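Local coordinates for glucan-binding protein C, GbpC (Streptococcus mutans UA159, PDB 5UQZ) that probably binds glucan at the bacterial cell surface and mediates both sucrose-independent and sucrose-dependent adherence, at residues Val134-Ile139 against Val152-Thr157; Thr177-Ile182 against Trp328-Ser333; Ile67-Ala72 against Val140-Asn145; Ala72-Glu77 against Glu120-Lys125. All blocks are in the same frame, centred on the assembly; numbering follows the deposited sequence. Where two conformers were deposited one is given.

In the fold
Three of the contacts lie in or between the two sheets of the beta-supersandwich in the glucan-binding part of GbpC; interaction 3 joins connections at their margin. Interaction 1 pairs strands 132-137 and 151-160 of the larger sheet. Interaction 2 joins strand 180-184 to strand 325-329, the last strand of the chain, in the four-stranded sheet near the calcium ion. Interaction 4 bridges the two sheets, from strand 73-77 to strand 122-127. Centres of interactions 1 and 4 are about 9 Å apart. Interaction 4 shares Ala72 with interaction 3 and is nested inside the loop it closes. The segments of interactions 1 and 3 alternate along the chain. Interaction 2 opens after the other three have closed.

Interaction 1 (Val134-Ile139 against Val152-Thr157); sequences VTYDNI and VKINYT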
# COMPACT_ATOMS: atom_id res chain seq x y z
N VAL A 134 -17.77 -10.67 -3.56
CA VAL A 134 -18.24 -9.57 -2.72
C VAL A 134 -18.87 -8.52 -3.60
O VAL A 134 -18.23 -8.01 -4.54
CB VAL A 134 -17.08 -8.95 -1.92
CG1 VAL A 134 -17.59 -7.85 -1.00
CG2 VAL A 134 -16.33 -10.03 -1.13
N THR A 135 -20.13 -8.18 -3.33
CA THR A 135 -20.83 -7.13 -4.07
C THR A 135 -20.96 -5.92 -3.19
O THR A 135 -21.46 -6.02 -2.07
CB THR A 135 -22.21 -7.63 -4.51
OG1 THR A 135 -22.02 -8.80 -5.37
CG2 THR A 135 -22.95 -6.59 -5.29
N TYR A 136 -20.51 -4.78 -3.72
CA TYR A 136 -20.52 -3.52 -2.98
C TYR A 136 -21.51 -2.59 -3.65
O TYR A 136 -21.47 -2.38 -4.89
CB TYR A 136 -19.15 -2.85 -3.05
CG TYR A 136 -17.96 -3.68 -2.57
CD1 TYR A 136 -17.35 -4.62 -3.40
CD2 TYR A 136 -17.42 -3.48 -1.27
CE1 TYR A 136 -16.23 -5.32 -3.00
CE2 TYR A 136 -16.28 -4.16 -0.89
CZ TYR A 136 -15.68 -5.07 -1.75
OH TYR A 136 -14.53 -5.73 -1.41
N ASP A 137 -22.42 -2.04 -2.88
CA ASP A 137 -23.31 -1.04 -3.45
C ASP A 137 -23.45 0.13 -2.52
O ASP A 137 -22.74 0.23 -1.53
CB ASP A 137 -24.56 -1.60 -4.11
CG ASP A 137 -25.42 -2.29 -3.14
OD1 ASP A 137 -25.12 -2.29 -1.97
OD2 ASP A 137 -26.46 -2.81 -3.53
N ASN A 138 -24.34 1.08 -2.86
CA ASN A 138 -24.29 2.45 -2.33
C ASN A 138 -22.97 3.12 -2.72
O ASN A 138 -22.16 3.53 -1.87
CB ASN A 138 -24.57 2.55 -0.82
CG ASN A 138 -25.15 3.89 -0.46
OD1 ASN A 138 -25.38 4.73 -1.31
ND2 ASN A 138 -25.57 4.04 0.77
N ILE A 139 -22.77 3.22 -4.05
CA ILE A 139 -21.57 3.81 -4.67
C ILE A 139 -21.99 5.19 -5.13
O ILE A 139 -22.93 5.35 -5.93
CB ILE A 139 -21.11 2.96 -5.86
CG1 ILE A 139 -20.95 1.47 -5.48
CG2 ILE A 139 -19.82 3.53 -6.42
CD1 ILE A 139 -20.06 1.19 -4.31
N VAL A 152 -20.10 -2.53 -7.46
CA VAL A 152 -18.82 -3.14 -7.79
C VAL A 152 -18.91 -4.58 -7.32
O VAL A 152 -19.37 -4.83 -6.20
CB VAL A 152 -17.62 -2.43 -7.10
CG1 VAL A 152 -16.30 -2.99 -7.58
CG2 VAL A 152 -17.69 -0.90 -7.33
N LYS A 153 -18.41 -5.52 -8.12
CA LYS A 153 -18.23 -6.89 -7.66
C LYS A 153 -16.75 -7.21 -7.66
O LYS A 153 -16.07 -6.94 -8.66
CB LYS A 153 -19.01 -7.90 -8.51
CG LYS A 153 -18.86 -9.33 -8.01
CD LYS A 153 -19.90 -10.28 -8.61
CE LYS A 153 -19.76 -10.52 -10.07
NZ LYS A 153 -20.66 -11.67 -10.43
N ILE A 154 -16.26 -7.75 -6.55
CA ILE A 154 -14.88 -8.21 -6.49
C ILE A 154 -14.89 -9.65 -6.05
O ILE A 154 -15.42 -9.99 -4.98
CB ILE A 154 -13.99 -7.34 -5.57
CG1 ILE A 154 -14.14 -5.86 -5.94
CG2 ILE A 154 -12.53 -7.83 -5.69
CD1 ILE A 154 -13.25 -4.92 -5.11
N ASN A 155 -14.27 -10.52 -6.87
CA ASN A 155 -14.05 -11.90 -6.49
C ASN A 155 -12.63 -12.03 -5.96
O ASN A 155 -11.71 -11.42 -6.50
CB ASN A 155 -14.21 -12.80 -7.73
CG ASN A 155 -15.64 -12.84 -8.21
OD1 ASN A 155 -16.57 -12.51 -7.47
ND2 ASN A 155 -15.82 -13.16 -9.47
N TYR A 156 -12.48 -12.84 -4.91
CA TYR A 156 -11.18 -13.09 -4.29
C TYR A 156 -11.02 -14.59 -4.11
O TYR A 156 -11.95 -15.27 -3.64
CB TYR A 156 -11.10 -12.46 -2.87
CG TYR A 156 -11.39 -10.99 -2.80
CD1 TYR A 156 -12.68 -10.50 -2.60
CD2 TYR A 156 -10.34 -10.09 -2.78
CE1 TYR A 156 -12.93 -9.14 -2.41
CE2 TYR A 156 -10.58 -8.71 -2.60
CZ TYR A 156 -11.87 -8.24 -2.39
OH TYR A 156 -12.07 -6.90 -2.23
N THR A 157 -9.81 -15.08 -4.39
CA THR A 157 -9.49 -16.50 -4.16
C THR A 157 -8.11 -16.58 -3.52
O THR A 157 -7.12 -16.09 -4.10
CB THR A 157 -9.45 -17.31 -5.47
OG1 THR A 157 -10.70 -17.13 -6.13
CG2 THR A 157 -9.25 -18.79 -5.18
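Val134 and Tyr136 pair with Ile154 and Val152 in an antiparallel ladder, part of the larger sheet of the beta-supersandwich. Both are hydrogen-bonded pairs. The straightest of the four backbone bonds runs from Tyr136 N to Val152 O, 2.7 Å at 174°. Thr135 and Lys153 form the non-hydrogen-bonded pair between them, with CA atoms 4.4 Å apart.

The face with Val134, Tyr136, Val152 and Ile154 is buried. Tyr136 CE1 meets Ile154 CG1 at 3.6 Å. With CG beside its own backbone N (chi1 -56°), the Tyr136 ring turns back over Val134, and Val134 CG1 lies against one ring face. Tyr156 approaches from the opposite direction. Its CE1 touches Val134 CG2 at 3.7 Å, and Ile154 CG2 lies on one face of its ring.

Leu172 of the facing sheet packs on Val134, Tyr136 and Tyr156. Strands 73-77 and 194-204 flank the pair, with backbone bonds from Thr135 to Ser75 and from Lys153 to Ile202. Asp137 adds a salt bridge to Lys73. Between the two rings, Tyr156 OH donates to Tyr136 OH at 2.8 Å, and the acceptor oxygen lies in the plane of the Tyr156 ring.

Interaction 2 (Thr177-Ile182 against Trp328-Ser333); sequences TKTIFI and WFATNS
Ile180 and Phe329 form the hydrogen-bonded backbone pair of this antiparallel contact. Ile180 N reaches Phe329 O at 3.2 Å, and Phe329 N returns a bond to Ile180 O at 2.9 Å. Phe181 and Trp328 make the next, non-hydrogen-bonded pair.

Three further bonds use side chains in place of regular ladder bonds. Trp328 NE1 donates to Lys178 O at 2.8 Å, and the oxygen lies in the plane of the indole. Asn332 ND2 donates to Thr177 O at 3.0 Å, nearly straight at 170°. Its amide oxygen turns to Ser221. The third is from Thr331 N to Thr179 OG1, 3.1 Å. Thr179 has a positive phi of 60°, and the extended strand begins just after it, at Ile180. Its hydroxyl also donates to a water, and that water donates to Thr331 O.

The paired strands, 180-184 and 325-329, belong to the four-stranded antiparallel sheet of the beta-supersandwich, with 325-329 at its edge. The calcium ion, bound by Ser224, Asn226 and Glu237, is about 6 Å from the side chain of Trp328, a neighbour of the site and not one of these ligands.

Apolar contacts lie on both faces. Phe181 CD1 touches Trp328 CB at 3.5 Å. The Phe181 ring and the five-membered ring of Trp328 meet obliquely, planes at 33°. Lys178 lays its CE beside Trp328 CZ2, 4.0 Å away. On the other face Phe329 stacks on Phe314, and Thr179 and Phe329 both rest on Met199 of strand 194-204.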
# COMPACT_ATOMS: atom_id res chain seq x y z
N THR A 177 -12.62 0.59 -2.29
CA THR A 177 -11.37 1.23 -2.67
C THR A 177 -10.29 0.97 -1.66
O THR A 177 -9.11 1.27 -1.95
CB THR A 177 -11.57 2.74 -2.89
OG1 THR A 177 -11.81 3.39 -1.65
CG2 THR A 177 -12.63 3.04 -3.92
N LYS A 178 -10.63 0.41 -0.48
CA LYS A 178 -9.63 0.01 0.52
C LYS A 178 -9.31 -1.48 0.40
O LYS A 178 -8.32 -1.94 0.96
CB LYS A 178 -10.16 0.32 1.92
CG LYS A 178 -10.29 1.82 2.17
CD LYS A 178 -11.03 2.08 3.48
CE LYS A 178 -10.36 1.54 4.73
NZ LYS A 178 -11.23 1.89 5.89
N THR A 179 -10.13 -2.25 -0.32
CA THR A 179 -9.88 -3.65 -0.68
C THR A 179 -9.73 -4.54 0.55
O THR A 179 -10.72 -4.71 1.25
CB THR A 179 -8.76 -3.78 -1.72
OG1 THR A 179 -8.79 -2.69 -2.67
CG2 THR A 179 -8.87 -5.09 -2.47
N ILE A 180 -8.56 -5.12 0.82
CA ILE A 180 -8.46 -6.16 1.84
C ILE A 180 -7.15 -6.04 2.60
O ILE A 180 -6.09 -5.74 2.03
CB ILE A 180 -8.59 -7.47 1.07
CG1 ILE A 180 -8.66 -8.69 1.88
CG2 ILE A 180 -7.45 -7.75 0.14
CD1 ILE A 180 -8.68 -9.93 0.87
N PHE A 181 -7.22 -6.38 3.89
CA PHE A 181 -6.04 -6.56 4.73
C PHE A 181 -6.02 -8.04 5.09
O PHE A 181 -7.00 -8.54 5.64
CB PHE A 181 -6.12 -5.65 5.96
CG PHE A 181 -4.81 -5.39 6.61
CD1 PHE A 181 -4.46 -4.10 6.92
CD2 PHE A 181 -3.98 -6.42 6.99
CE1 PHE A 181 -3.25 -3.81 7.56
CE2 PHE A 181 -2.75 -6.14 7.65
CZ PHE A 181 -2.39 -4.85 7.88
N ILE A 182 -4.97 -8.76 4.70
CA ILE A 182 -4.91 -10.22 4.87
C ILE A 182 -3.60 -10.61 5.54
O ILE A 182 -2.56 -9.97 5.34
CB ILE A 182 -5.14 -10.90 3.50
CG1 ILE A 182 -5.21 -12.41 3.62
CG2 ILE A 182 -4.10 -10.51 2.46
CD1 ILE A 182 -5.74 -13.11 2.37
N TRP A 328 -1.71 -5.10 3.39
CA TRP A 328 -2.92 -4.34 3.11
C TRP A 328 -2.85 -4.05 1.62
O TRP A 328 -2.08 -3.19 1.18
CB TRP A 328 -2.97 -3.04 3.89
CG TRP A 328 -4.23 -2.26 3.66
CD1 TRP A 328 -5.26 -2.51 2.75
CD2 TRP A 328 -4.65 -1.13 4.40
NE1 TRP A 328 -6.22 -1.55 2.84
CE2 TRP A 328 -5.88 -0.70 3.86
CE3 TRP A 328 -4.06 -0.40 5.45
CZ2 TRP A 328 -6.57 0.40 4.35
CZ3 TRP A 328 -4.75 0.69 5.94
CH2 TRP A 328 -5.99 1.08 5.38
N PHE A 329 -3.58 -4.84 0.82
CA PHE A 329 -3.55 -4.65 -0.62
C PHE A 329 -4.78 -3.86 -0.99
O PHE A 329 -5.90 -4.33 -0.79
CB PHE A 329 -3.57 -5.99 -1.36
CG PHE A 329 -3.51 -5.81 -2.83
CD1 PHE A 329 -2.30 -5.60 -3.46
CD2 PHE A 329 -4.67 -5.76 -3.59
CE1 PHE A 329 -2.26 -5.34 -4.84
CE2 PHE A 329 -4.62 -5.52 -4.95
CZ PHE A 329 -3.42 -5.31 -5.58
N ALA A 330 -4.57 -2.70 -1.60
CA ALA A 330 -5.66 -1.89 -2.09
C ALA A 330 -5.39 -1.58 -3.55
O ALA A 330 -4.23 -1.44 -3.97
CB ALA A 330 -5.87 -0.61 -1.29
N THR A 331 -6.45 -1.49 -4.33
CA THR A 331 -6.29 -0.94 -5.68
C THR A 331 -7.49 -0.06 -5.97
O THR A 331 -8.62 -0.36 -5.59
CB THR A 331 -6.10 -2.07 -6.75
OG1 THR A 331 -5.93 -1.45 -8.04
CG2 THR A 331 -7.33 -2.97 -6.82
N ASN A 332 -7.25 1.05 -6.62
CA ASN A 332 -8.24 2.12 -6.81
C ASN A 332 -7.66 3.03 -7.90
O ASN A 332 -6.63 2.72 -8.49
CB ASN A 332 -8.52 2.79 -5.47
CG ASN A 332 -7.26 3.17 -4.80
OD1 ASN A 332 -6.38 3.84 -5.42
ND2 ASN A 332 -7.08 2.70 -3.58
N SER A 333 -8.30 4.15 -8.15
CA SER A 333 -7.83 5.04 -9.22
C SER A 333 -6.77 6.01 -8.77
O SER A 333 -6.27 6.76 -9.60
CB SER A 333 -8.99 5.80 -9.84
OG SER A 333 -9.63 6.64 -8.90
O HOH W 1 -10.42 -2.47 -5.02

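Interaction 3 (Ile67-Ala72 against Val140-Asn145); sequences INEPEA and VNSKYN
Ile67 meets the segment 140-145 through a water. Its backbone N donates to that water at 2.8 Å. The water in turn donates to Ser142 OG at 2.9 Å, with a second, weak bond to Asn141 O.

Asn68 follows and offers its carbonyl. Asn141 ND2 donates to Asn68 O at 2.9 Å. The bond is nearly straight at 173°, but the donor stands above the carbonyl plane of Asn68. The two side-chain amides lie almost parallel, with planes 10° apart. Their nitrogens are close but, both being donors, do not bond each other.

Glu69 carries most of the contact. Its chain bends at CB-CG (chi2 -63°), which folds the carboxylate onto the backbone of Val140 and Asn141. Val140 N donates to Glu69 OE1 at 2.8 Å, somewhat out of the carboxylate plane. Asn141 N donates to Glu69 OE2, also at 2.8 Å, on the syn lone pair. Ser142 OG takes the anti lone pair of Glu69 OE2 in a short bond of 2.6 Å. The backbone N of Glu69 bonds to Asp175, which helps to place the residue.

Pro70 comes near Asn141 through its CD. Glu71, the third residue of the type I turn from Glu69 to Ala72, lies across Val140, with OE1 3.7 Å from Val140 CG1.

The contact thus ties the connection before strand 73-77 to the connection after strand 132-137. Three donors meeting one buried carboxylate would be expected to favour the charged form of Glu69 and fix the rotation of its oxygens.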
# COMPACT_ATOMS: atom_id res chain seq x y z
N ILE A 67 -12.09 6.19 -5.93
CA ILE A 67 -11.12 6.54 -4.90
C ILE A 67 -11.66 6.58 -3.51
O ILE A 67 -10.91 6.38 -2.55
CB ILE A 67 -10.36 7.81 -5.22
CG1 ILE A 67 -9.31 8.11 -4.17
CG2 ILE A 67 -11.23 8.86 -5.38
CD1 ILE A 67 -8.45 6.80 -3.80
N ASN A 68 -12.92 6.88 -3.35
CA ASN A 68 -13.45 7.10 -2.00
C ASN A 68 -14.91 6.66 -2.00
O ASN A 68 -15.69 7.32 -2.67
CB ASN A 68 -13.32 8.65 -1.75
CG ASN A 68 -14.05 9.18 -0.52
OD1 ASN A 68 -13.85 8.69 0.59
ND2 ASN A 68 -14.82 10.28 -0.72
N GLU A 69 -15.27 5.59 -1.28
CA GLU A 69 -16.66 5.14 -1.24
C GLU A 69 -17.01 4.81 0.20
O GLU A 69 -17.21 3.65 0.58
CB GLU A 69 -16.88 3.95 -2.18
CG GLU A 69 -16.84 4.37 -3.66
CD GLU A 69 -17.95 5.37 -4.04
OE1 GLU A 69 -18.92 5.56 -3.27
OE2 GLU A 69 -17.86 5.97 -5.15
N PRO A 70 -17.13 5.84 1.04
CA PRO A 70 -17.27 5.61 2.48
C PRO A 70 -18.67 5.19 2.89
O PRO A 70 -18.87 4.84 4.05
CB PRO A 70 -16.90 6.98 3.10
CG PRO A 70 -17.32 7.95 2.05
CD PRO A 70 -17.04 7.27 0.71
N GLU A 71 -19.63 5.19 1.98
CA GLU A 71 -21.00 4.77 2.27
C GLU A 71 -21.29 3.37 1.77
O GLU A 71 -22.42 2.92 1.91
CB GLU A 71 -22.03 5.74 1.61
CG GLU A 71 -21.78 7.17 1.97
CD GLU A 71 -22.73 8.14 1.29
OE1 GLU A 71 -23.90 7.80 1.00
OE2 GLU A 71 -22.32 9.30 1.07
N ALA A 72 -20.32 2.71 1.15
CA ALA A 72 -20.63 1.44 0.47
C ALA A 72 -21.00 0.37 1.50
O ALA A 72 -20.53 0.37 2.64
CB ALA A 72 -19.44 1.00 -0.36
N VAL A 140 -21.31 6.21 -4.56
CA VAL A 140 -21.81 7.58 -4.67
C VAL A 140 -20.87 8.52 -5.38
O VAL A 140 -21.34 9.58 -5.85
CB VAL A 140 -22.20 8.16 -3.29
CG1 VAL A 140 -23.17 7.26 -2.59
CG2 VAL A 140 -21.00 8.49 -2.41
N ASN A 141 -19.57 8.19 -5.50
CA ASN A 141 -18.54 9.14 -5.97
C ASN A 141 -17.84 8.67 -7.22
O ASN A 141 -16.87 9.33 -7.60
CB ASN A 141 -17.46 9.31 -4.90
CG ASN A 141 -17.99 9.98 -3.67
OD1 ASN A 141 -18.78 10.91 -3.76
ND2 ASN A 141 -17.57 9.49 -2.49
N SER A 142 -18.19 7.53 -7.79
CA SER A 142 -17.32 6.87 -8.76
C SER A 142 -17.94 6.82 -10.15
O SER A 142 -19.17 6.76 -10.31
CB SER A 142 -16.97 5.46 -8.27
OG SER A 142 -16.21 5.54 -7.07
N LYS A 143 -17.07 6.81 -11.17
CA LYS A 143 -17.55 6.74 -12.55
C LYS A 143 -16.44 6.15 -13.40
O LYS A 143 -15.26 6.14 -13.01
CB LYS A 143 -17.93 8.12 -13.08
CG LYS A 143 -16.80 9.09 -13.20
CD LYS A 143 -17.24 10.39 -13.88
CE LYS A 143 -16.01 11.34 -14.01
NZ LYS A 143 -16.25 12.43 -15.01
N TYR A 144 -16.81 5.70 -14.59
CA TYR A 144 -15.83 5.27 -15.60
C TYR A 144 -16.26 5.86 -16.94
O TYR A 144 -17.36 5.55 -17.40
CB TYR A 144 -15.76 3.74 -15.69
CG TYR A 144 -14.89 3.32 -16.83
CD1 TYR A 144 -13.49 3.34 -16.71
CD2 TYR A 144 -15.45 2.94 -18.04
CE1 TYR A 144 -12.67 2.99 -17.79
CE2 TYR A 144 -14.63 2.56 -19.13
CZ TYR A 144 -13.22 2.59 -19.00
OH TYR A 144 -12.37 2.22 -20.03
N ASN A 145 -15.40 6.65 -17.55
CA ASN A 145 -15.72 7.29 -18.84
C ASN A 145 -17.13 7.90 -18.81
O ASN A 145 -17.95 7.70 -19.72
CB ASN A 145 -15.53 6.30 -20.00
CG ASN A 145 -14.05 6.16 -20.37
OD1 ASN A 145 -13.19 6.93 -19.93
ND2 ASN A 145 -13.75 5.16 -21.20
O HOH W 2 -14.48 7.63 -6.02

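Interaction 4 (Ala72-Glu77 against Glu120-Lys125); sequences AKLSIE and EDTWFK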
# COMPACT_ATOMS: atom_id res chain seq x y z
N ALA A 72 -20.32 2.71 1.15
CA ALA A 72 -20.63 1.44 0.47
C ALA A 72 -21.00 0.37 1.50
O ALA A 72 -20.53 0.37 2.64
CB ALA A 72 -19.44 1.00 -0.36
N LYS A 73 -21.83 -0.57 1.05
CA LYS A 73 -22.20 -1.72 1.87
C LYS A 73 -21.93 -2.99 1.08
O LYS A 73 -21.87 -2.98 -0.15
CB LYS A 73 -23.65 -1.61 2.33
CG LYS A 73 -24.62 -1.72 1.23
CD LYS A 73 -26.04 -1.82 1.81
CE LYS A 73 -27.10 -1.76 0.76
NZ LYS A 73 -27.10 -3.02 -0.06
N LEU A 74 -21.83 -4.10 1.82
CA LEU A 74 -21.33 -5.37 1.32
C LEU A 74 -22.38 -6.47 1.32
O LEU A 74 -23.13 -6.60 2.28
CB LEU A 74 -20.41 -5.95 2.44
CG LEU A 74 -19.13 -5.19 2.67
CD1 LEU A 74 -18.46 -5.57 3.98
CD2 LEU A 74 -18.15 -5.30 1.49
N SER A 75 -22.31 -7.35 0.32
CA SER A 75 -23.00 -8.62 0.27
C SER A 75 -21.97 -9.65 -0.12
O SER A 75 -21.27 -9.47 -1.12
CB SER A 75 -24.12 -8.57 -0.80
OG SER A 75 -24.83 -9.79 -0.86
N ILE A 76 -21.85 -10.71 0.67
CA ILE A 76 -20.72 -11.63 0.55
C ILE A 76 -21.25 -13.03 0.29
O ILE A 76 -22.12 -13.50 1.02
CB ILE A 76 -19.85 -11.60 1.83
CG1 ILE A 76 -19.36 -10.20 2.16
CG2 ILE A 76 -18.70 -12.58 1.72
CD1 ILE A 76 -18.83 -10.07 3.61
N GLU A 77 -20.68 -13.69 -0.71
CA GLU A 77 -21.00 -15.07 -1.02
C GLU A 77 -19.72 -15.89 -0.97
O GLU A 77 -18.66 -15.46 -1.41
CB GLU A 77 -21.62 -15.18 -2.41
CG GLU A 77 -22.17 -16.57 -2.71
CD GLU A 77 -22.78 -16.72 -4.10
OE1 GLU A 77 -22.77 -15.76 -4.91
OE2 GLU A 77 -23.28 -17.84 -4.41
N GLU A 120 -20.60 -2.47 7.57
CA GLU A 120 -19.35 -2.37 8.33
C GLU A 120 -18.28 -3.32 7.80
O GLU A 120 -18.56 -4.30 7.08
CB GLU A 120 -19.55 -2.58 9.82
CG GLU A 120 -19.93 -4.00 10.09
CD GLU A 120 -20.23 -4.28 11.58
OE1 GLU A 120 -19.52 -3.74 12.44
OE2 GLU A 120 -21.15 -5.05 11.91
N ASP A 121 -17.04 -2.96 8.10
CA ASP A 121 -15.92 -3.83 7.79
C ASP A 121 -16.17 -5.21 8.38
O ASP A 121 -16.69 -5.33 9.49
CB ASP A 121 -14.63 -3.26 8.37
CG ASP A 121 -14.23 -1.90 7.82
OD1 ASP A 121 -14.69 -1.49 6.73
OD2 ASP A 121 -13.39 -1.25 8.47
N THR A 122 -15.80 -6.25 7.64
CA THR A 122 -16.15 -7.62 8.01
C THR A 122 -14.89 -8.47 8.12
O THR A 122 -13.98 -8.32 7.32
CB THR A 122 -17.07 -8.15 6.88
OG1 THR A 122 -18.27 -7.34 6.86
CG2 THR A 122 -17.49 -9.60 7.07
N TRP A 123 -14.83 -9.38 9.06
CA TRP A 123 -13.66 -10.23 9.27
C TRP A 123 -14.03 -11.69 9.03
O TRP A 123 -15.09 -12.15 9.50
CB TRP A 123 -13.19 -10.10 10.73
CG TRP A 123 -12.47 -8.85 11.08
CD1 TRP A 123 -13.04 -7.63 11.43
CD2 TRP A 123 -11.06 -8.68 11.21
NE1 TRP A 123 -12.04 -6.73 11.76
CE2 TRP A 123 -10.82 -7.35 11.63
CE3 TRP A 123 -9.97 -9.52 11.00
CZ2 TRP A 123 -9.55 -6.87 11.86
CZ3 TRP A 123 -8.71 -9.05 11.22
CH2 TRP A 123 -8.50 -7.73 11.63
N PHE A 124 -13.14 -12.42 8.37
CA PHE A 124 -13.38 -13.83 8.11
C PHE A 124 -12.06 -14.51 7.77
O PHE A 124 -11.07 -13.85 7.47
CB PHE A 124 -14.40 -14.07 6.97
CG PHE A 124 -14.14 -13.29 5.71
CD1 PHE A 124 -13.24 -13.75 4.76
CD2 PHE A 124 -14.82 -12.10 5.49
CE1 PHE A 124 -13.04 -13.01 3.57
CE2 PHE A 124 -14.61 -11.38 4.33
CZ PHE A 124 -13.72 -11.86 3.38
N LYS A 125 -12.07 -15.83 7.83
CA LYS A 125 -10.95 -16.63 7.37
C LYS A 125 -11.25 -17.10 5.96
O LYS A 125 -12.34 -17.60 5.69
CB LYS A 125 -10.84 -17.85 8.30
CG LYS A 125 -9.63 -18.72 8.15
CD LYS A 125 -9.85 -20.12 8.74
CE LYS A 125 -10.22 -20.05 10.18
NZ LYS A 125 -10.12 -21.41 10.83
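Leu74 CD1 lies 3.4 Å from Glu120 O, and Thr122 OG1 lies 3.1 Å from the same oxygen. The two strands belong to different sheets of the beta-supersandwich. Strand 73-77 lies at an end of the larger sheet, and strand 122-127 edges the four-stranded one. They run nearly parallel, 18° apart, with axes 10.7 Å from each other. That distance is spanned by side chains, and no hydrogen bond crosses it.

Leu74 and Ile76 point from one strand, Thr122 and Phe124 from the other. Leu74 CD1 also sits 3.4 Å from Thr122 OG1, as the two side chains slide past each other. Chi1 of -63° puts Thr122 OG1 beside its backbone N and CG2 anti to that N, which turns the methyl toward Ile76. These two residues meet tip to tip, Ile76 CD1 to Thr122 CG2, at 3.7 Å.

Val134 and Tyr136 of the neighbouring strand continue the packing on Leu74. Tyr82 touches Ile76, Thr122 and Phe124, and Leu172 lies against Phe124. Glu120 OE2 accepts a hydrogen bond from Asp117 N and makes a salt bridge to Lys85. At the far end, Ile76 CD1 approaches Phe124 CE2 obliquely, 4.5 Å away.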